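Local coordinates for protein galactose mutarotase related enzyme (Lactobacillus casei, PDB 3Q1N) that probably binds carbohydrate and may act as an isomerase of the aldose 1-epimerase (galactose mutarotase) type, at residues Ala46-Pro51 against Leu111-Met116; Gln58-Leu63 against Gly265-Trp270; Leu122-Thr127 against Leu287-Glu292. One frame throughout, in Å; residues are numbered along the deposited sequence. Where two conformers were deposited one is given.

Interaction 1 of 3, residues Ala46-Pro51 against Leu111-Met116. With EDO (1,2-ethanediol), chain T.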
loop_
_atom_site.group_PDB
_atom_site.type_symbol
_atom_site.label_atom_id
_atom_site.label_comp_id
_atom_site.label_asym_id
_atom_site.label_seq_id
_atom_site.Cartn_x
_atom_site.Cartn_y
_atom_site.Cartn_z
ATOM N N ALA A 46 0.482 -8.223 2.653
ATOM C CA ALA A 46 0.962 -6.850 2.387
ATOM C C ALA A 46 1.497 -6.690 0.957
ATOM O O ALA A 46 2.715 -6.435 0.753
ATOM C CB ALA A 46 2.065 -6.452 3.464
ATOM N N PRO A 47 0.611 -6.860 -0.036
ATOM C CA PRO A 47 1.112 -6.788 -1.405
ATOM C C PRO A 47 1.674 -5.443 -1.866
ATOM O O PRO A 47 1.264 -4.349 -1.388
ATOM C CB PRO A 47 -0.105 -7.110 -2.278
ATOM C CG PRO A 47 -1.163 -7.600 -1.356
ATOM C CD PRO A 47 -0.823 -7.183 0.036
ATOM N N ILE A 48 2.583 -5.559 -2.844
ATOM C CA ILE A 48 3.038 -4.415 -3.604
ATOM C C ILE A 48 2.100 -4.214 -4.780
ATOM O O ILE A 48 1.695 -5.202 -5.438
ATOM C CB ILE A 48 4.503 -4.610 -4.094
ATOM C CG1 ILE A 48 5.440 -4.641 -2.889
ATOM C CG2 ILE A 48 4.897 -3.444 -5.074
ATOM C CD1 ILE A 48 6.924 -5.017 -3.220
ATOM N N LEU A 49 1.757 -2.957 -5.045
ATOM C CA LEU A 49 0.797 -2.552 -6.091
ATOM C C LEU A 49 1.569 -1.778 -7.153
ATOM O O LEU A 49 1.985 -0.655 -6.927
ATOM C CB LEU A 49 -0.313 -1.688 -5.482
ATOM C CG LEU A 49 -0.978 -2.156 -4.189
ATOM C CD1 LEU A 49 -1.986 -1.090 -3.725
ATOM C CD2 LEU A 49 -1.647 -3.510 -4.360
ATOM N N PHE A 50 1.795 -2.399 -8.307
ATOM C CA PHE A 50 2.514 -1.730 -9.407
ATOM C C PHE A 50 2.170 -2.458 -10.693
ATOM O O PHE A 50 2.088 -3.653 -10.684
ATOM C CB PHE A 50 4.038 -1.818 -9.203
ATOM C CG PHE A 50 4.864 -1.324 -10.381
ATOM C CD1 PHE A 50 5.230 0.022 -10.465
ATOM C CD2 PHE A 50 5.294 -2.201 -11.393
ATOM C CE1 PHE A 50 5.993 0.505 -11.509
ATOM C CE2 PHE A 50 6.089 -1.721 -12.453
ATOM C CZ PHE A 50 6.432 -0.363 -12.509
ATOM N N PRO A 51 1.980 -1.719 -11.800
ATOM C CA PRO A 51 2.019 -0.278 -12.027
ATOM C C PRO A 51 0.662 0.426 -11.873
ATOM O O PRO A 51 0.515 1.570 -12.301
ATOM C CB PRO A 51 2.546 -0.177 -13.462
ATOM C CG PRO A 51 1.957 -1.352 -14.125
ATOM C CD PRO A 51 1.904 -2.459 -13.074
ATOM N N LEU A 111 11.827 -2.722 -10.864
ATOM C CA LEU A 111 11.232 -2.363 -9.611
ATOM C C LEU A 111 12.067 -3.000 -8.536
ATOM O O LEU A 111 12.125 -4.219 -8.435
ATOM C CB LEU A 111 9.764 -2.839 -9.538
ATOM C CG LEU A 111 9.049 -2.666 -8.218
ATOM C CD1 LEU A 111 9.051 -1.171 -7.798
ATOM C CD2 LEU A 111 7.604 -3.243 -8.327
ATOM N N ALA A 112 12.718 -2.166 -7.727
ATOM C CA ALA A 112 13.618 -2.659 -6.707
ATOM C C ALA A 112 13.096 -2.219 -5.356
ATOM O O ALA A 112 12.634 -1.094 -5.188
ATOM C CB ALA A 112 15.073 -2.212 -6.929
ATOM N N VAL A 113 13.135 -3.148 -4.400
ATOM C CA VAL A 113 12.651 -2.902 -3.052
ATOM C C VAL A 113 13.696 -3.408 -2.047
ATOM O O VAL A 113 14.077 -4.580 -2.112
ATOM C CB VAL A 113 11.295 -3.657 -2.851
ATOM C CG1 VAL A 113 10.617 -3.273 -1.541
ATOM C CG2 VAL A 113 10.368 -3.441 -4.071
ATOM N N THR A 114 14.135 -2.561 -1.114
ATOM C CA THR A 114 15.088 -2.945 -0.101
ATOM C C THR A 114 14.410 -2.842 1.253
ATOM O O THR A 114 13.796 -1.811 1.541
ATOM C CB THR A 114 16.376 -2.082 -0.160
ATOM O OG1 THR A 114 17.053 -2.363 -1.392
ATOM C CG2 THR A 114 17.320 -2.405 1.042
ATOM N N TYR A 115 14.467 -3.946 2.017
ATOM C CA TYR A 115 13.890 -4.003 3.357
ATOM C C TYR A 115 15.029 -3.982 4.350
ATOM O O TYR A 115 15.998 -4.700 4.163
ATOM C CB TYR A 115 13.089 -5.270 3.560
ATOM C CG TYR A 115 11.863 -5.395 2.686
ATOM C CD1 TYR A 115 10.664 -4.818 3.073
ATOM C CD2 TYR A 115 11.914 -6.090 1.488
ATOM C CE1 TYR A 115 9.522 -4.953 2.306
ATOM C CE2 TYR A 115 10.767 -6.197 0.688
ATOM C CZ TYR A 115 9.592 -5.619 1.113
ATOM O OH TYR A 115 8.440 -5.687 0.356
HETATM N N MSE A 116 14.897 -3.211 5.425
HETATM C CA MSE A 116 15.886 -3.245 6.482
HETATM C C MSE A 116 15.218 -3.043 7.843
HETATM O O MSE A 116 14.418 -2.109 8.022
HETATM C CB MSE A 116 16.948 -2.163 6.238
HETATM C CG MSE A 116 18.104 -2.255 7.206
HETATM SE SE MSE A 116 19.378 -0.817 7.002
HETATM C CE MSE A 116 18.556 0.394 5.753
HETATM C C1 EDO T . 15.912 -1.192 -3.693
HETATM O O1 EDO T . 17.297 -1.027 -3.715
HETATM C C2 EDO T . 15.230 0.128 -4.051
HETATM O O2 EDO T . 15.608 1.245 -3.304
#

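Interaction 2 of 3, residues Gln58-Leu63 against Gly265-Trp270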
loop_
_atom_site.group_PDB
_atom_site.type_symbol
_atom_site.label_atom_id
_atom_site.label_comp_id
_atom_site.label_asym_id
_atom_site.label_seq_id
_atom_site.Cartn_x
_atom_site.Cartn_y
_atom_site.Cartn_z
ATOM N N GLN A 58 -13.139 -1.046 -16.733
ATOM C CA GLN A 58 -13.357 -2.169 -17.667
ATOM C C GLN A 58 -12.082 -2.987 -17.880
ATOM O O GLN A 58 -11.843 -3.467 -18.997
ATOM C CB GLN A 58 -13.895 -1.669 -19.001
ATOM C CG GLN A 58 -15.249 -0.930 -18.835
ATOM C CD GLN A 58 -15.066 0.561 -18.667
ATOM O OE1 GLN A 58 -14.468 1.185 -19.542
ATOM N NE2 GLN A 58 -15.575 1.150 -17.545
ATOM N N ASP A 59 -11.319 -3.085 -16.807
ATOM C CA ASP A 59 -10.029 -3.814 -16.732
ATOM C C ASP A 59 -9.107 -3.498 -17.895
ATOM O O ASP A 59 -8.411 -4.370 -18.447
ATOM C CB ASP A 59 -10.299 -5.311 -16.579
ATOM C CG ASP A 59 -11.004 -5.654 -15.244
ATOM O OD1 ASP A 59 -10.652 -5.143 -14.152
ATOM O OD2 ASP A 59 -11.894 -6.499 -15.266
ATOM N N GLN A 60 -9.073 -2.230 -18.260
ATOM C CA GLN A 60 -8.212 -1.771 -19.360
ATOM C C GLN A 60 -7.875 -0.298 -19.157
ATOM O O GLN A 60 -8.364 0.359 -18.209
ATOM C CB GLN A 60 -8.893 -2.001 -20.730
ATOM C CG GLN A 60 -10.142 -1.165 -20.934
ATOM C CD GLN A 60 -10.980 -1.613 -22.147
ATOM O OE1 GLN A 60 -10.932 -0.985 -23.199
ATOM N NE2 GLN A 60 -11.765 -2.653 -21.978
ATOM N N TYR A 61 -6.982 0.197 -19.999
ATOM C CA TYR A 61 -6.566 1.576 -19.981
ATOM C C TYR A 61 -5.979 1.972 -21.309
ATOM O O TYR A 61 -5.853 1.151 -22.214
ATOM C CB TYR A 61 -5.547 1.796 -18.883
ATOM C CG TYR A 61 -4.178 1.201 -19.150
ATOM C CD1 TYR A 61 -3.965 -0.155 -19.045
ATOM C CD2 TYR A 61 -3.091 1.989 -19.500
ATOM C CE1 TYR A 61 -2.707 -0.740 -19.285
ATOM C CE2 TYR A 61 -1.821 1.417 -19.732
ATOM C CZ TYR A 61 -1.640 0.064 -19.634
ATOM O OH TYR A 61 -0.409 -0.531 -19.880
ATOM N N ARG A 62 -5.627 3.236 -21.434
ATOM C CA ARG A 62 -5.014 3.740 -22.657
ATOM C C ARG A 62 -3.592 4.250 -22.444
ATOM O O ARG A 62 -3.243 4.770 -21.360
ATOM C CB ARG A 62 -5.834 4.883 -23.243
ATOM C CG ARG A 62 -7.102 4.420 -23.942
ATOM C CD ARG A 62 -8.065 5.564 -24.097
ATOM N NE ARG A 62 -7.615 6.522 -25.111
ATOM C CZ ARG A 62 -7.744 7.858 -25.040
ATOM N NH1 ARG A 62 -8.274 8.455 -23.967
ATOM N NH2 ARG A 62 -7.327 8.619 -26.058
ATOM N N LEU A 63 -2.796 4.125 -23.514
ATOM C CA LEU A 63 -1.547 4.884 -23.666
ATOM C C LEU A 63 -1.718 5.685 -24.934
ATOM O O LEU A 63 -1.574 5.152 -26.039
ATOM C CB LEU A 63 -0.310 3.980 -23.707
ATOM C CG LEU A 63 -0.071 3.184 -22.444
ATOM C CD1 LEU A 63 0.911 2.017 -22.664
ATOM C CD2 LEU A 63 0.394 4.143 -21.298
ATOM N N GLY A 265 -15.654 5.571 -15.249
ATOM C CA GLY A 265 -16.018 6.070 -16.562
ATOM C C GLY A 265 -15.285 5.308 -17.646
ATOM O O GLY A 265 -15.001 4.113 -17.487
ATOM N N GLU A 266 -14.863 6.014 -18.691
ATOM C CA GLU A 266 -14.177 5.387 -19.812
ATOM C C GLU A 266 -12.720 5.054 -19.464
ATOM O O GLU A 266 -12.160 5.596 -18.501
ATOM C CB GLU A 266 -14.264 6.290 -21.046
ATOM C CG GLU A 266 -13.483 7.584 -20.882
ATOM C CD GLU A 266 -13.613 8.484 -22.072
ATOM O OE1 GLU A 266 -14.761 8.856 -22.452
ATOM O OE2 GLU A 266 -12.546 8.823 -22.624
ATOM N N PRO A 267 -12.106 4.139 -20.208
ATOM C CA PRO A 267 -10.692 3.835 -19.976
ATOM C C PRO A 267 -9.806 5.107 -20.041
ATOM O O PRO A 267 -10.001 6.016 -20.891
ATOM C CB PRO A 267 -10.375 2.844 -21.099
ATOM C CG PRO A 267 -11.689 2.144 -21.264
ATOM C CD PRO A 267 -12.653 3.282 -21.285
ATOM N N THR A 268 -8.871 5.180 -19.096
ATOM C CA THR A 268 -8.109 6.392 -18.842
ATOM C C THR A 268 -6.755 6.338 -19.500
ATOM O O THR A 268 -6.107 5.318 -19.461
ATOM C CB THR A 268 -7.848 6.531 -17.331
ATOM O OG1 THR A 268 -9.096 6.353 -16.627
ATOM C CG2 THR A 268 -7.256 7.900 -17.072
ATOM N N ASP A 269 -6.341 7.424 -20.139
ATOM C CA ASP A 269 -4.952 7.539 -20.608
ATOM C C ASP A 269 -4.036 7.630 -19.417
ATOM O O ASP A 269 -4.117 8.560 -18.583
ATOM C CB ASP A 269 -4.841 8.789 -21.466
ATOM C CG ASP A 269 -3.455 9.019 -22.043
ATOM O OD1 ASP A 269 -2.571 8.155 -21.931
ATOM O OD2 ASP A 269 -3.266 10.124 -22.636
ATOM N N TRP A 270 -3.153 6.657 -19.290
ATOM C CA TRP A 270 -2.253 6.689 -18.125
ATOM C C TRP A 270 -1.276 7.856 -18.111
ATOM O O TRP A 270 -0.711 8.177 -17.051
ATOM C CB TRP A 270 -1.497 5.391 -17.987
ATOM C CG TRP A 270 -2.243 4.321 -17.236
ATOM C CD1 TRP A 270 -3.591 4.249 -17.061
ATOM C CD2 TRP A 270 -1.689 3.198 -16.560
ATOM N NE1 TRP A 270 -3.918 3.144 -16.346
ATOM C CE2 TRP A 270 -2.766 2.464 -16.027
ATOM C CE3 TRP A 270 -0.396 2.730 -16.358
ATOM C CZ2 TRP A 270 -2.568 1.286 -15.307
ATOM C CZ3 TRP A 270 -0.209 1.581 -15.661
ATOM C CH2 TRP A 270 -1.281 0.874 -15.130
HETATM O O HOH W 1 -8.728 2.907 -17.299
#

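Interaction 3 of 3, residues Leu122-Thr127 against Leu287-Glu292. With EDO (1,2-ethanediol), chain T.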
loop_
_atom_site.group_PDB
_atom_site.type_symbol
_atom_site.label_atom_id
_atom_site.label_comp_id
_atom_site.label_asym_id
_atom_site.label_seq_id
_atom_site.Cartn_x
_atom_site.Cartn_y
_atom_site.Cartn_z
ATOM N N LEU A 122 10.767 -1.289 10.542
ATOM C CA LEU A 122 11.108 -1.789 9.213
ATOM C C LEU A 122 11.171 -0.620 8.257
ATOM O O LEU A 122 10.177 0.110 8.132
ATOM C CB LEU A 122 10.023 -2.738 8.708
ATOM C CG LEU A 122 10.212 -3.313 7.306
ATOM C CD1 LEU A 122 11.399 -4.312 7.281
ATOM C CD2 LEU A 122 8.890 -3.922 6.808
ATOM N N SER A 123 12.316 -0.408 7.627
ATOM C CA SER A 123 12.465 0.622 6.579
ATOM C C SER A 123 12.276 -0.095 5.223
ATOM O O SER A 123 12.684 -1.249 5.081
ATOM C CB SER A 123 13.859 1.246 6.686
ATOM O OG SER A 123 14.066 1.907 7.939
ATOM N N VAL A 124 11.632 0.555 4.270
ATOM C CA VAL A 124 11.425 0.001 2.947
ATOM C C VAL A 124 11.763 1.132 1.967
ATOM O O VAL A 124 11.250 2.248 2.112
ATOM C CB VAL A 124 9.980 -0.454 2.707
ATOM C CG1 VAL A 124 9.886 -1.262 1.419
ATOM C CG2 VAL A 124 9.419 -1.285 3.905
ATOM N N HIS A 125 12.636 0.847 1.000
ATOM C CA HIS A 125 13.004 1.815 -0.025
ATOM C C HIS A 125 12.633 1.213 -1.384
ATOM O O HIS A 125 12.974 0.052 -1.659
ATOM C CB HIS A 125 14.519 2.143 0.040
ATOM C CG HIS A 125 14.915 3.046 1.181
ATOM N ND1 HIS A 125 15.032 2.605 2.487
ATOM C CD2 HIS A 125 15.235 4.366 1.206
ATOM C CE1 HIS A 125 15.363 3.619 3.268
ATOM N NE2 HIS A 125 15.528 4.692 2.512
ATOM N N TYR A 126 11.912 1.973 -2.200
ATOM C CA TYR A 126 11.497 1.540 -3.543
ATOM C C TYR A 126 12.232 2.349 -4.591
ATOM O O TYR A 126 12.408 3.560 -4.386
ATOM C CB TYR A 126 10.026 1.779 -3.755
ATOM C CG TYR A 126 9.137 1.108 -2.761
ATOM C CD1 TYR A 126 8.811 1.763 -1.558
ATOM C CD2 TYR A 126 8.664 -0.179 -2.979
ATOM C CE1 TYR A 126 8.009 1.163 -0.615
ATOM C CE2 TYR A 126 7.823 -0.795 -2.025
ATOM C CZ TYR A 126 7.530 -0.125 -0.857
ATOM O OH TYR A 126 6.714 -0.729 0.074
ATOM N N THR A 127 12.630 1.709 -5.697
ATOM C CA THR A 127 13.136 2.435 -6.861
ATOM C C THR A 127 12.458 1.854 -8.084
ATOM O O THR A 127 12.554 0.635 -8.324
ATOM C CB THR A 127 14.666 2.280 -7.057
ATOM O OG1 THR A 127 15.373 2.717 -5.864
ATOM C CG2 THR A 127 15.132 3.096 -8.244
ATOM N N LEU A 287 11.208 6.201 -3.602
ATOM C CA LEU A 287 10.262 6.450 -2.517
ATOM C C LEU A 287 10.731 5.668 -1.298
ATOM O O LEU A 287 11.195 4.537 -1.454
ATOM C CB LEU A 287 8.870 5.972 -2.913
ATOM C CG LEU A 287 8.227 6.605 -4.155
ATOM C CD1 LEU A 287 6.977 5.851 -4.573
ATOM C CD2 LEU A 287 7.895 8.074 -3.875
ATOM N N ALA A 288 10.613 6.256 -0.115
ATOM C CA ALA A 288 10.960 5.550 1.116
ATOM C C ALA A 288 9.795 5.592 2.074
ATOM O O ALA A 288 8.985 6.511 2.034
ATOM C CB ALA A 288 12.183 6.150 1.756
ATOM N N LEU A 289 9.695 4.577 2.923
ATOM C CA LEU A 289 8.801 4.624 4.090
ATOM C C LEU A 289 9.435 3.896 5.274
ATOM O O LEU A 289 10.408 3.147 5.110
ATOM C CB LEU A 289 7.421 4.028 3.783
ATOM C CG LEU A 289 7.248 2.571 3.343
ATOM C CD1 LEU A 289 7.155 1.617 4.526
ATOM C CD2 LEU A 289 6.016 2.418 2.421
ATOM N N LYS A 290 8.872 4.122 6.464
ATOM C CA LYS A 290 9.198 3.320 7.627
ATOM C C LYS A 290 7.913 2.878 8.304
ATOM O O LYS A 290 6.926 3.622 8.331
ATOM C CB LYS A 290 10.046 4.087 8.644
ATOM C CG LYS A 290 11.353 4.693 8.090
ATOM C CD LYS A 290 12.200 5.375 9.210
ATOM C CE LYS A 290 13.497 5.938 8.604
ATOM N NZ LYS A 290 14.353 6.597 9.657
ATOM N N VAL A 291 7.939 1.658 8.820
ATOM C CA VAL A 291 6.872 1.151 9.692
ATOM C C VAL A 291 7.514 1.144 11.087
ATOM O O VAL A 291 8.380 0.322 11.359
ATOM C CB VAL A 291 6.415 -0.248 9.277
ATOM C CG1 VAL A 291 5.178 -0.671 10.113
ATOM C CG2 VAL A 291 6.094 -0.300 7.753
ATOM N N GLU A 292 7.177 2.105 11.921
ATOM C CA GLU A 292 7.668 2.116 13.297
ATOM C C GLU A 292 6.867 1.110 14.109
ATOM O O GLU A 292 5.625 1.101 14.058
ATOM C CB GLU A 292 7.549 3.472 13.950
ATOM C CG GLU A 292 8.088 4.651 13.127
ATOM C CD GLU A 292 7.958 5.986 13.854
ATOM O OE1 GLU A 292 7.646 6.030 15.067
ATOM O OE2 GLU A 292 8.172 7.017 13.194
HETATM C C1 EDO T . 15.912 -1.192 -3.693
HETATM O O1 EDO T . 17.297 -1.027 -3.715
HETATM C C2 EDO T . 15.230 0.128 -4.051
HETATM O O2 EDO T . 15.608 1.245 -3.304
#

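Interaction 1 of 3, residues Ala46-Pro51 against Leu111-Met116
The interior between two antiparallel sheets of the galactose mutarotase-like beta fold is the setting here: Ile48 and Phe50, on and just after strand 48-49, face Leu111, Val113 and Tyr115 of strand 109-118. The backbones stay well apart, with CA of Ile48 9.7 Å from CA of Val113, and the two segments meet through side chains only. Leu111 sends one methyl into the contact. Its CD2 lies 3.9 Å from CG of Phe50, approaching the ring obliquely, and 4.2 Å from CG2 of Ile48. The side chains of Phe50 and Leu111 run antiparallel and overlap alongside, an approach set up on the phenylalanine side by CG lying anti to the backbone N (chi1 172°). Pro51, joined through a cis peptide, lays its CB 3.8 Å above the plane of the Phe50 ring, over its centre. Farther along, CD1 of Ile48 meets CG2 of Val113 tip to tip at 3.9 Å; both residues were modelled in two conformers, so this meeting belongs to one pair of them. The same CD1 lies 3.9 Å from OH of Tyr115, whose hydrogen bond goes to the backbone O of Ala19. Branched aliphatic and aromatic residues suit a buried seam of this kind. With no hydrogen bond across it, the contact depends on shape and the exclusion of water, and the phenol, its one polar side-chain group, is satisfied elsewhere.

Interaction 2 of 3, residues Gln58-Leu63 against Gly265-Trp270
Tyr61 and Trp270 form the dense part of this contact, a face-to-face stack in which the tyrosine ring lies on the five-membered ring of the indole, centroids 4.0 Å apart and planes 27° from parallel. The overlap is offset, with CD2 of Tyr61 3.4 Å from CG of Trp270; a chi1 of 72° turns the tyrosine ring to this side. Beside the stack, Arg62 makes a single bridge with Asp269: Arg62 N donates to Thr268 O at 2.9 Å, and Trp270 N donates to Arg62 O at 2.8 Å. Toward solvent the join is looser. A water links Gln60 O to Thr268 N, and NH1 of Arg62 stays 4.5 Å from OE2 of Glu266, which lies well out of the guanidinium plane, so only charge attracts them. Gln58, bent at chi2, sends NE2 to Gly265 O at 3.0 Å, nearly straight at 167°, while its OE1 rests 3.3 Å from CD of Pro267. Glycine suits position 265, where a CB would jam against the preceding carbonyl O. Strand 60-63 pairs with strand 66-69, and the loop bearing Trp270 runs between strands 251-258 and 277-279; Trp270 also packs on Pro137 of strand 136-147, and Tyr61 OH bonds to Lys104 O at the end of helix 99-104.

Interaction 3 of 3, residues Leu122-Thr127 against Leu287-Glu292
Residues Leu122-Thr127 and Leu287-Glu292 run antiparallel, 165° between their directions and 4.7 Å between their axes, joined by six backbone hydrogen bonds from the hydrogen-bonded pairs Leu122-Val291, Val124-Leu289 and Tyr126-Leu287. They are neighbouring strands, from the middle and the C-terminal end of the chain, in the large antiparallel sheet of the mutarotase-like fold. Leu122, Val124, Tyr126, Leu287, Leu289 and Val291 turn to one face, where apolar groups suit the buried interior. Leu289 divides its two methyls there: CD1 lies beside Val124, 3.7 Å from its CG2, and CD2 meets the edge of the tyrosine ring, 3.8 Å from CE1 of Tyr126. Its CG sits between the backbone N and the carbonyl carbon (chi1 60°), a turn that swings the branch toward the partner strand. An alanine here would lack the whole branched end and is likely to leave a gap between Val124 and the edge of the Tyr126 ring, with the ring less firmly held. Ser123, His125, Ala288 and Lys290 occupy the other face. There, in one of two modelled conformers of His125, the imidazole receives CB of Ala288 over its face in a CH-pi contact, and the small alanine lets the ring lie close. At the end of strand segment 122-127, Thr127 OG1 shares a hydrogen bond of 3.0 Å with O2 of an ethanediol.

Interactions 1 and 3 are neighbours, centres about 9 Å apart, because strands 109-118 and 121-130 lie side by side in one sheet: Met116 O is 2.7 Å from Ser123 N, and Ala112 O is 2.8 Å from Thr127 N, both probable hydrogen bonds. One ethanediol, probably from the crystallisation liquor, touches both. Interaction 2 lies farther out, its centre about 24 Å from that of interaction 1 and about 30 Å from that of interaction 3. It still meets interaction 1, where Pro51 O approaches CH2 of Trp270 at 3.4 Å, whereas its nearest atoms stay about 14 Å from interaction 3. Residues 46-51 thus touch both the sheet interior and, through Pro51, the outlying 265-270 loop.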